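Local coordinates for protein dehydrogenase (Chromobacterium violaceum, PDB 3Q2I) that probably oxidises the 3''-hydroxyl of UDP-N-acetylglucosaminuronic acid with NAD in the biosynthesis of 2,3-diacetamido-2,3-dideoxy-D-mannuronic acid, at residues M148-N162 and G253-R265. Numbering follows the deposited sequence.
Sequences MQEKRFGRIYMVNVN and GSITILGEKGSVR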
loop_
_atom_site.group_PDB
_atom_site.type_symbol
_atom_site.label_atom_id
_atom_site.label_comp_id
_atom_site.label_asym_id
_atom_site.label_seq_id
_atom_site.Cartn_x
_atom_site.Cartn_y
_atom_site.Cartn_z
ATOM N N MET A 148 -7.205 -25.474 29.699
ATOM C CA MET A 148 -7.474 -24.117 29.233
ATOM C C MET A 148 -8.626 -23.508 30.025
ATOM O O MET A 148 -8.488 -22.412 30.557
ATOM C CB MET A 148 -7.854 -24.099 27.753
ATOM C CG MET A 148 -6.674 -24.053 26.820
ATOM S SD MET A 148 -5.450 -22.819 27.322
ATOM C CE MET A 148 -4.058 -23.509 26.488
ATOM N N GLN A 149 -9.760 -24.206 30.085
ATOM C CA GLN A 149 -10.921 -23.707 30.858
ATOM C C GLN A 149 -10.595 -23.389 32.321
ATOM O O GLN A 149 -11.144 -22.450 32.898
ATOM C CB GLN A 149 -12.089 -24.701 30.790
ATOM C CG GLN A 149 -12.758 -24.748 29.418
ATOM C CD GLN A 149 -13.586 -26.006 29.182
ATOM O OE1 GLN A 149 -13.516 -26.972 29.943
ATOM N NE2 GLN A 149 -14.404 -25.982 28.146
ATOM N N GLU A 150 -9.715 -24.168 32.935
ATOM C CA GLU A 150 -9.304 -23.900 34.309
ATOM C C GLU A 150 -8.255 -22.794 34.443
ATOM O O GLU A 150 -7.865 -22.462 35.552
ATOM C CB GLU A 150 -8.783 -25.183 34.957
ATOM C CG GLU A 150 -9.722 -26.351 34.809
ATOM C CD GLU A 150 -10.453 -26.590 36.106
ATOM O OE1 GLU A 150 -10.112 -27.583 36.791
ATOM O OE2 GLU A 150 -11.303 -25.735 36.455
ATOM N N LYS A 151 -7.783 -22.246 33.325
ATOM C CA LYS A 151 -6.686 -21.267 33.323
ATOM C C LYS A 151 -5.372 -21.790 33.902
ATOM O O LYS A 151 -4.623 -21.051 34.532
ATOM C CB LYS A 151 -7.118 -19.970 34.012
ATOM C CG LYS A 151 -8.577 -19.666 33.758
ATOM C CD LYS A 151 -8.974 -18.260 34.184
ATOM C CE LYS A 151 -10.071 -17.728 33.265
ATOM N NZ LYS A 151 -9.775 -16.322 32.833
ATOM N N ARG A 152 -5.061 -23.053 33.665
ATOM C CA ARG A 152 -3.858 -23.625 34.245
ATOM C C ARG A 152 -2.572 -23.003 33.685
ATOM O O ARG A 152 -1.538 -23.028 34.346
ATOM C CB ARG A 152 -3.862 -25.143 34.079
ATOM C CG ARG A 152 -5.049 -25.814 34.787
ATOM C CD ARG A 152 -4.860 -27.313 34.761
ATOM N NE ARG A 152 -3.757 -27.700 35.648
ATOM C CZ ARG A 152 -3.223 -28.918 35.661
ATOM N NH1 ARG A 152 -2.213 -29.179 36.479
ATOM N NH2 ARG A 152 -3.624 -29.837 34.787
ATOM N N PHE A 153 -2.631 -22.435 32.479
ATOM C CA PHE A 153 -1.404 -21.885 31.895
ATOM C C PHE A 153 -1.132 -20.450 32.363
ATOM O O PHE A 153 -0.041 -19.904 32.153
ATOM C CB PHE A 153 -1.482 -21.875 30.353
ATOM C CG PHE A 153 -1.482 -23.245 29.729
ATOM C CD1 PHE A 153 -0.291 -23.841 29.319
ATOM C CD2 PHE A 153 -2.671 -23.902 29.460
ATOM C CE1 PHE A 153 -0.286 -25.071 28.687
ATOM C CE2 PHE A 153 -2.672 -25.133 28.857
ATOM C CZ PHE A 153 -1.483 -25.737 28.464
ATOM N N GLY A 154 -2.121 -19.796 32.961
ATOM C CA GLY A 154 -2.087 -18.347 33.089
ATOM C C GLY A 154 -1.994 -17.775 31.667
ATOM O O GLY A 154 -2.592 -18.308 30.752
ATOM N N ARG A 155 -1.280 -16.672 31.515
ATOM C CA ARG A 155 -1.194 -15.987 30.215
ATOM C C ARG A 155 -0.504 -16.909 29.207
ATOM O O ARG A 155 0.568 -17.411 29.492
ATOM C CB ARG A 155 -0.406 -14.683 30.387
ATOM C CG ARG A 155 -0.259 -13.925 29.056
ATOM C CD ARG A 155 0.265 -12.503 29.166
ATOM N NE ARG A 155 -0.130 -11.759 27.961
ATOM C CZ ARG A 155 0.095 -10.466 27.760
ATOM N NH1 ARG A 155 -0.292 -9.898 26.626
ATOM N NH2 ARG A 155 0.701 -9.743 28.693
ATOM N N ILE A 156 -1.087 -17.106 28.021
ATOM C CA ILE A 156 -0.436 -17.886 26.971
ATOM C C ILE A 156 0.536 -17.013 26.180
ATOM O O ILE A 156 0.206 -15.867 25.839
ATOM C CB ILE A 156 -1.466 -18.458 25.957
ATOM C CG1 ILE A 156 -2.605 -19.169 26.697
ATOM C CG2 ILE A 156 -0.817 -19.288 24.872
ATOM C CD1 ILE A 156 -2.132 -20.338 27.425
ATOM N N TYR A 157 1.699 -17.595 25.900
ATOM C CA TYR A 157 2.763 -16.864 25.233
ATOM C C TYR A 157 3.056 -17.386 23.837
ATOM O O TYR A 157 3.244 -16.591 22.922
ATOM C CB TYR A 157 4.094 -16.944 26.000
ATOM C CG TYR A 157 3.975 -16.360 27.404
ATOM C CD1 TYR A 157 3.306 -15.157 27.637
ATOM C CD2 TYR A 157 4.604 -16.983 28.471
ATOM C CE1 TYR A 157 3.290 -14.562 28.904
ATOM C CE2 TYR A 157 4.574 -16.402 29.720
ATOM C CZ TYR A 157 3.897 -15.230 29.925
ATOM O OH TYR A 157 3.895 -14.644 31.166
ATOM N N MET A 158 3.127 -18.707 23.659
ATOM C CA MET A 158 3.675 -19.322 22.476
ATOM C C MET A 158 2.994 -20.642 22.169
ATOM O O MET A 158 2.782 -21.485 23.036
ATOM C CB MET A 158 5.194 -19.492 22.644
ATOM C CG MET A 158 5.944 -20.279 21.555
ATOM S SD MET A 158 5.694 -19.647 19.864
ATOM C CE MET A 158 6.139 -17.922 20.080
ATOM N N VAL A 159 2.617 -20.822 20.910
ATOM C CA VAL A 159 1.905 -22.007 20.430
ATOM C C VAL A 159 2.557 -22.493 19.132
ATOM O O VAL A 159 2.905 -21.672 18.256
ATOM C CB VAL A 159 0.394 -21.700 20.186
ATOM C CG1 VAL A 159 -0.335 -22.967 19.714
ATOM C CG2 VAL A 159 -0.279 -21.205 21.445
ATOM N N ASN A 160 2.802 -23.810 18.998
ATOM C CA ASN A 160 3.252 -24.377 17.732
ATOM C C ASN A 160 2.446 -25.597 17.391
ATOM O O ASN A 160 2.308 -26.483 18.237
ATOM C CB ASN A 160 4.755 -24.698 17.781
ATOM C CG ASN A 160 5.248 -25.391 16.550
ATOM O OD1 ASN A 160 5.785 -26.487 16.633
ATOM N ND2 ASN A 160 5.113 -24.761 15.392
ATOM N N VAL A 161 1.850 -25.620 16.215
ATOM C CA VAL A 161 1.142 -26.810 15.709
ATOM C C VAL A 161 1.906 -27.351 14.485
ATOM O O VAL A 161 2.180 -26.601 13.538
ATOM C CB VAL A 161 -0.291 -26.458 15.311
ATOM C CG1 VAL A 161 -1.017 -27.644 14.660
ATOM C CG2 VAL A 161 -1.055 -25.984 16.535
ATOM N N ASN A 162 2.172 -28.657 14.401
ATOM C CA ASN A 162 2.820 -29.263 13.240
ATOM C C ASN A 162 1.956 -30.391 12.745
ATOM O O ASN A 162 1.471 -31.206 13.532
ATOM C CB ASN A 162 4.182 -29.884 13.551
ATOM C CG ASN A 162 5.205 -28.850 13.963
ATOM O OD1 ASN A 162 5.241 -27.741 13.447
ATOM N ND2 ASN A 162 6.127 -29.262 14.821
ATOM N N GLY A 253 1.614 -35.086 14.316
ATOM C CA GLY A 253 0.434 -34.226 14.483
ATOM C C GLY A 253 0.584 -33.754 15.901
ATOM O O GLY A 253 0.347 -34.513 16.853
ATOM N N SER A 254 1.030 -32.507 16.104
ATOM C CA SER A 254 1.372 -32.070 17.461
ATOM C C SER A 254 0.933 -30.657 17.755
ATOM O O SER A 254 0.741 -29.850 16.841
ATOM C CB SER A 254 2.864 -32.137 17.795
ATOM O OG SER A 254 3.578 -31.173 17.023
ATOM N N ILE A 255 0.821 -30.371 19.038
ATOM C CA ILE A 255 0.650 -29.008 19.505
ATOM C C ILE A 255 1.464 -28.798 20.744
ATOM O O ILE A 255 1.377 -29.600 21.710
ATOM C CB ILE A 255 -0.847 -28.649 19.705
ATOM C CG1 ILE A 255 -0.997 -27.177 20.118
ATOM C CG2 ILE A 255 -1.600 -29.576 20.745
ATOM C CD1 ILE A 255 -2.464 -26.619 20.108
ATOM N N THR A 256 2.119 -27.639 20.800
ATOM C CA THR A 256 2.880 -27.255 21.977
ATOM C C THR A 256 2.297 -25.951 22.468
ATOM O O THR A 256 2.027 -25.064 21.652
ATOM C CB THR A 256 4.353 -27.020 21.606
ATOM O OG1 THR A 256 4.879 -28.255 21.112
ATOM C CG2 THR A 256 5.122 -26.562 22.823
ATOM N N ILE A 257 1.990 -25.844 23.761
ATOM C CA ILE A 257 1.436 -24.623 24.338
ATOM C C ILE A 257 2.246 -24.199 25.528
ATOM O O ILE A 257 2.461 -25.020 26.430
ATOM C CB ILE A 257 -0.031 -24.788 24.819
ATOM C CG1 ILE A 257 -0.880 -25.301 23.635
ATOM C CG2 ILE A 257 -0.511 -23.454 25.387
ATOM C CD1 ILE A 257 -2.323 -25.715 24.033
ATOM N N LEU A 258 2.759 -22.974 25.505
ATOM C CA LEU A 258 3.594 -22.389 26.545
ATOM C C LEU A 258 2.954 -21.161 27.112
ATOM O O LEU A 258 2.667 -20.223 26.372
ATOM C CB LEU A 258 4.955 -22.009 25.954
ATOM C CG LEU A 258 5.721 -23.111 25.213
ATOM C CD1 LEU A 258 7.068 -22.604 24.757
ATOM C CD2 LEU A 258 5.878 -24.381 26.151
ATOM N N GLY A 259 2.706 -21.172 28.433
ATOM C CA GLY A 259 2.269 -19.976 29.118
ATOM C C GLY A 259 3.022 -19.687 30.402
ATOM O O GLY A 259 4.057 -20.277 30.692
ATOM N N GLU A 260 2.530 -18.686 31.113
ATOM C CA GLU A 260 3.186 -18.164 32.318
ATOM C C GLU A 260 3.454 -19.284 33.316
ATOM O O GLU A 260 4.527 -19.358 33.957
ATOM C CB GLU A 260 2.234 -17.117 32.865
ATOM C CG GLU A 260 2.618 -16.362 34.131
ATOM C CD GLU A 260 1.397 -15.549 34.641
ATOM O OE1 GLU A 260 0.277 -15.559 34.040
ATOM O OE2 GLU A 260 1.562 -14.872 35.673
ATOM N N LYS A 261 2.466 -20.154 33.470
ATOM C CA LYS A 261 2.581 -21.137 34.533
ATOM C C LYS A 261 2.314 -22.561 34.071
ATOM O O LYS A 261 1.942 -23.435 34.861
ATOM C CB LYS A 261 1.752 -20.728 35.746
ATOM C CG LYS A 261 0.280 -20.638 35.480
ATOM C CD LYS A 261 -0.417 -19.910 36.637
ATOM C CE LYS A 261 -1.935 -19.964 36.487
ATOM N NZ LYS A 261 -2.649 -19.905 37.796
ATOM N N GLY A 262 2.629 -22.856 32.811
ATOM C CA GLY A 262 2.404 -24.178 32.285
ATOM C C GLY A 262 3.035 -24.376 30.927
ATOM O O GLY A 262 3.129 -23.406 30.157
ATOM N N SER A 263 3.473 -25.597 30.633
ATOM C CA SER A 263 4.072 -25.951 29.334
ATOM C C SER A 263 3.583 -27.346 28.962
ATOM O O SER A 263 3.700 -28.304 29.756
ATOM C CB SER A 263 5.606 -25.945 29.379
ATOM O OG SER A 263 6.102 -24.659 29.724
ATOM N N VAL A 264 2.974 -27.489 27.796
ATOM C CA VAL A 264 2.452 -28.774 27.372
ATOM C C VAL A 264 2.845 -29.090 25.939
ATOM O O VAL A 264 2.980 -28.172 25.110
ATOM C CB VAL A 264 0.924 -28.782 27.501
ATOM C CG1 VAL A 264 0.286 -29.872 26.679
ATOM C CG2 VAL A 264 0.544 -28.904 28.957
ATOM N N ARG A 265 3.112 -30.357 25.648
ATOM C CA ARG A 265 3.182 -30.819 24.292
ATOM C C ARG A 265 2.429 -32.122 24.166
ATOM O O ARG A 265 2.656 -33.075 24.931
ATOM C CB ARG A 265 4.646 -30.998 23.848
ATOM C CG ARG A 265 4.758 -31.475 22.376
ATOM C CD ARG A 265 6.197 -31.875 22.043
ATOM N NE ARG A 265 6.603 -31.513 20.683
ATOM C CZ ARG A 265 6.404 -32.272 19.597
ATOM N NH1 ARG A 265 5.727 -33.413 19.688
ATOM N NH2 ARG A 265 6.857 -31.894 18.399
HETATM O O HOH W 1 4.181 -28.824 18.421
#
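Strand 156-162 pairs antiparallel with strand 253-259, and reciprocal backbone hydrogen bonds join M158 to L258, N160 to T256 and N162 to S254. A classic beta bulge interrupts this pairing: L258 O accepts from both Y157 N (2.8 Å) and M158 N (3.1 Å), the two donors lying in its carbonyl plane. Beyond the bulge, E260 N binds R155 O and K261 N binds F153 O. The E260 side chain runs back, extended with CG anti to the backbone N (chi1 -180°), and its OE1 takes R155 N through the anti lone pair (3.2 Å, N-H...O 178°).

Apolar packing centres on F153. I257 CG2 sits over one face of the ring in a CH-pi contact (4.0 Å to the centroid), while V264 CG2 meets F153 CZ at 3.8 Å. M148 CE reaches I257 CG2 tip to tip (3.7 Å). The sheet face bearing V159, V161 and I257 is covered by helix 193-203, which also touches M148.

On the face bearing N160 and T256, one water donates to N160 O and S254 OG and also bonds T256 OG1; S254 OG is also hydrogen-bonded to E252 OE1. L258 and M158 here pack against a second subunit. Strands 253-259 and 262-265 form a beta hairpin whose first strand lies beside 156-162, within the mixed sheet of the C-terminal alpha/beta domain, with helices on one face and a neighbouring subunit on the other.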